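Local coordinates for protein fructosyl amine: oxygen oxidoreductase (Aspergillus fumigatus, PDB 3DJE) that oxidatively deglycates fructosyl amino acids as an FAD-dependent oxidoreductase of the MSOX/MTOX family, at residues 19-24 / 212-217. Numbering follows the deposited sequence.
Sequences TSTALH and RTFLCA. With FAD (flavin-adenine dinucleotide), chain C.
In the Rossmann-type FAD-binding domain, helix 16-27 follows the glycine-rich turn after strand 9-12 and packs on the parallel strands of the mixed sheet, where Thr21 settles over Phe214 and Cys216 of the neighbouring strand 212-215 and its exit. The methyl CG2 of Thr21 does most of the touching: it lies over one face of the Phe214 ring, 4.2 Å from the centroid and 20° off the ring normal, a CH-pi contact. Thr21 CG2 is displaced toward the rim and comes nearest to CD1 of Phe214, at 3.9 Å. Threonine suits this place because its two branches do different work. With CG2 anti to the backbone N (OG1 at chi1 -58°), the methyl reaches the ring while the hydroxyl turns back along the helix to hydrogen-bond the carbonyl oxygen of Trp17, one turn earlier. OG1 of Thr21 lies a loose 4.2 Å from SG of Cys216, too far for a hydrogen bond. The small, weakly polar cysteine fits against the start of the helix, and Cys216 and Ala217 both belong to the FAD pocket. Phenylalanine offers a broad apolar surface, also touched by Ile11 of strand 9-12 and by Ile377 and Met381 of helix 373-382. Just beyond the strand, CA of Ala217 comes within 3.3 Å of the ribose oxygen O4B of FAD, a close passage that its small methyl side chain fits. No hydrogen bond crosses between the segments; they share a small nonpolar contact, 105 Å² in all, and the hydroxyl of Thr21 is satisfied within its own helix.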
loop_
_atom_site.group_PDB
_atom_site.type_symbol
_atom_site.label_atom_id
_atom_site.label_comp_id
_atom_site.label_asym_id
_atom_site.label_seq_id
_atom_site.Cartn_x
_atom_site.Cartn_y
_atom_site.Cartn_z
ATOM N N THR A 19 10.229 -0.135 7.452
ATOM C CA THR A 19 10.836 1.161 7.751
ATOM C C THR A 19 10.138 1.821 8.943
ATOM O O THR A 19 10.810 2.361 9.844
ATOM C CB THR A 19 10.892 2.073 6.524
ATOM O OG1 THR A 19 11.783 1.491 5.575
ATOM C CG2 THR A 19 11.416 3.470 6.878
ATOM N N SER A 20 8.802 1.761 8.969
ATOM C CA SER A 20 8.053 2.316 10.112
ATOM C C SER A 20 8.512 1.655 11.422
ATOM O O SER A 20 8.748 2.326 12.461
ATOM C CB SER A 20 6.552 2.099 9.948
ATOM O OG SER A 20 5.864 2.918 10.880
ATOM N N THR A 21 8.644 0.331 11.370
ATOM C CA THR A 21 9.089 -0.434 12.522
ATOM C C THR A 21 10.506 -0.023 12.948
ATOM O O THR A 21 10.764 0.186 14.141
ATOM C CB THR A 21 8.978 -1.943 12.260
ATOM O OG1 THR A 21 7.618 -2.267 11.944
ATOM C CG2 THR A 21 9.353 -2.719 13.517
ATOM N N ALA A 22 11.414 0.107 11.977
ATOM C CA ALA A 22 12.790 0.530 12.260
ATOM C C ALA A 22 12.821 1.889 12.957
ATOM O O ALA A 22 13.512 2.076 13.968
ATOM C CB ALA A 22 13.604 0.556 10.977
ATOM N N LEU A 23 12.038 2.826 12.424
ATOM C CA LEU A 23 11.946 4.175 12.974
ATOM C C LEU A 23 11.443 4.151 14.403
ATOM O O LEU A 23 12.036 4.793 15.291
ATOM C CB LEU A 23 11.034 5.038 12.098
ATOM C CG LEU A 23 10.822 6.464 12.621
ATOM C CD1 LEU A 23 12.152 7.237 12.651
ATOM C CD2 LEU A 23 9.757 7.177 11.767
ATOM N N HIS A 24 10.355 3.411 14.637
ATOM C CA HIS A 24 9.768 3.375 15.971
ATOM C C HIS A 24 10.612 2.619 16.982
ATOM O O HIS A 24 10.680 3.029 18.142
ATOM C CB HIS A 24 8.313 2.943 15.919
ATOM C CG HIS A 24 7.432 4.006 15.356
ATOM N ND1 HIS A 24 7.109 5.144 16.064
ATOM C CD2 HIS A 24 6.850 4.138 14.139
ATOM C CE1 HIS A 24 6.335 5.917 15.319
ATOM N NE2 HIS A 24 6.170 5.333 14.145
ATOM N N ARG A 212 14.958 -11.077 18.334
ATOM C CA ARG A 212 13.625 -11.025 17.723
ATOM C C ARG A 212 13.786 -10.705 16.246
ATOM O O ARG A 212 14.676 -9.937 15.877
ATOM C CB ARG A 212 12.754 -9.917 18.346
ATOM C CG ARG A 212 12.422 -10.128 19.828
ATOM C CD ARG A 212 11.482 -11.298 20.037
ATOM N NE ARG A 212 11.042 -11.392 21.428
ATOM C CZ ARG A 212 11.766 -11.924 22.413
ATOM N NH1 ARG A 212 12.969 -12.436 22.174
ATOM N NH2 ARG A 212 11.282 -11.947 23.649
ATOM N N THR A 213 12.942 -11.323 15.428
ATOM C CA THR A 213 12.891 -11.098 13.981
ATOM C C THR A 213 11.498 -10.604 13.625
ATOM O O THR A 213 10.505 -11.227 14.013
ATOM C CB THR A 213 13.191 -12.423 13.220
ATOM O OG1 THR A 213 14.502 -12.901 13.565
ATOM C CG2 THR A 213 13.077 -12.253 11.711
ATOM N N PHE A 214 11.435 -9.487 12.892
ATOM C CA PHE A 214 10.190 -8.933 12.392
ATOM C C PHE A 214 10.094 -9.264 10.911
ATOM O O PHE A 214 11.012 -8.964 10.160
ATOM C CB PHE A 214 10.178 -7.411 12.521
ATOM C CG PHE A 214 10.205 -6.905 13.945
ATOM C CD1 PHE A 214 9.030 -6.499 14.577
ATOM C CD2 PHE A 214 11.409 -6.802 14.638
ATOM C CE1 PHE A 214 9.054 -6.004 15.891
ATOM C CE2 PHE A 214 11.434 -6.313 15.959
ATOM C CZ PHE A 214 10.248 -5.915 16.575
ATOM N N LEU A 215 8.977 -9.852 10.505
ATOM C CA LEU A 215 8.756 -10.165 9.102
ATOM C C LEU A 215 7.856 -9.087 8.491
ATOM O O LEU A 215 6.663 -9.021 8.784
ATOM C CB LEU A 215 8.173 -11.566 8.961
ATOM C CG LEU A 215 7.935 -12.066 7.531
ATOM C CD1 LEU A 215 9.226 -11.987 6.721
ATOM C CD2 LEU A 215 7.404 -13.483 7.574
ATOM N N CYS A 216 8.468 -8.251 7.653
ATOM C CA CYS A 216 7.802 -7.100 7.043
ATOM C C CYS A 216 8.079 -7.073 5.541
ATOM O O CYS A 216 8.374 -6.032 4.963
ATOM C CB CYS A 216 8.312 -5.806 7.690
ATOM S SG CYS A 216 7.881 -5.659 9.423
ATOM N N ALA A 217 7.970 -8.234 4.908
ATOM C CA ALA A 217 8.321 -8.388 3.504
ATOM C C ALA A 217 7.151 -8.201 2.516
ATOM O O ALA A 217 7.260 -8.566 1.335
ATOM C CB ALA A 217 9.011 -9.754 3.304
HETATM P PA FAD C . 6.243 -3.055 0.895
HETATM O O1A FAD C . 6.315 -1.611 1.144
HETATM O O2A FAD C . 5.964 -3.529 -0.495
HETATM O O5B FAD C . 7.615 -3.622 1.440
HETATM C C5B FAD C . 8.010 -4.987 1.284
HETATM C C4B FAD C . 9.543 -5.013 1.344
HETATM O O4B FAD C . 9.856 -6.416 1.415
HETATM C C3B FAD C . 10.092 -4.490 -0.003
HETATM O O3B FAD C . 10.937 -3.344 0.191
HETATM C C2B FAD C . 10.881 -5.705 -0.517
HETATM O O2B FAD C . 12.128 -5.323 -1.177
HETATM C C1B FAD C . 11.095 -6.529 0.784
HETATM N N9A FAD C . 11.525 -7.906 0.392
HETATM C C8A FAD C . 11.071 -8.674 -0.621
HETATM N N7A FAD C . 11.780 -9.822 -0.649
HETATM C C5A FAD C . 12.678 -9.772 0.345
HETATM C C6A FAD C . 13.678 -10.641 0.793
HETATM N N6A FAD C . 13.889 -11.820 0.160
HETATM N N1A FAD C . 14.428 -10.277 1.851
HETATM C C2A FAD C . 14.233 -9.109 2.476
HETATM N N3A FAD C . 13.289 -8.253 2.071
HETATM C C4A FAD C . 12.507 -8.569 1.011
HETATM N N1 FAD C . -2.086 2.508 0.441
HETATM C C2 FAD C . -2.593 3.697 0.959
HETATM O O2 FAD C . -2.656 3.897 2.174
HETATM N N3 FAD C . -3.046 4.679 0.076
HETATM C C4 FAD C . -3.015 4.496 -1.302
HETATM O O4 FAD C . -3.421 5.390 -2.055
HETATM C C4X FAD C . -2.519 3.286 -1.810
HETATM N N5 FAD C . -2.489 3.062 -3.185
HETATM C C5X FAD C . -1.834 1.938 -3.680
HETATM C C6 FAD C . -1.630 1.838 -5.053
HETATM C C7 FAD C . -0.940 0.753 -5.580
HETATM C C7M FAD C . -0.766 0.685 -7.103
HETATM C C8 FAD C . -0.425 -0.228 -4.733
HETATM C C8M FAD C . 0.409 -1.393 -5.317
HETATM C C9 FAD C . -0.619 -0.113 -3.349
HETATM C C9A FAD C . -1.315 0.978 -2.814
HETATM N N10 FAD C . -1.538 1.114 -1.429
HETATM C C10 FAD C . -2.059 2.308 -0.930
HETATM C "C1'" FAD C . -1.208 0.019 -0.507
HETATM C "C2'" FAD C . 0.175 0.250 0.103
HETATM O "O2'" FAD C . 1.089 0.713 -0.915
HETATM C "C3'" FAD C . 0.675 -1.054 0.718
HETATM O "O3'" FAD C . -0.376 -1.633 1.519
HETATM C "C4'" FAD C . 1.887 -0.836 1.631
HETATM O "O4'" FAD C . 2.859 0.017 1.027
HETATM C "C5'" FAD C . 2.529 -2.195 1.932
HETATM O "O5'" FAD C . 3.634 -2.017 2.833
HETATM P P FAD C . 4.537 -3.274 3.254
HETATM O O1P FAD C . 3.649 -4.359 3.769
HETATM O O2P FAD C . 5.617 -2.724 4.098
HETATM O O3P FAD C . 5.195 -3.785 1.879
#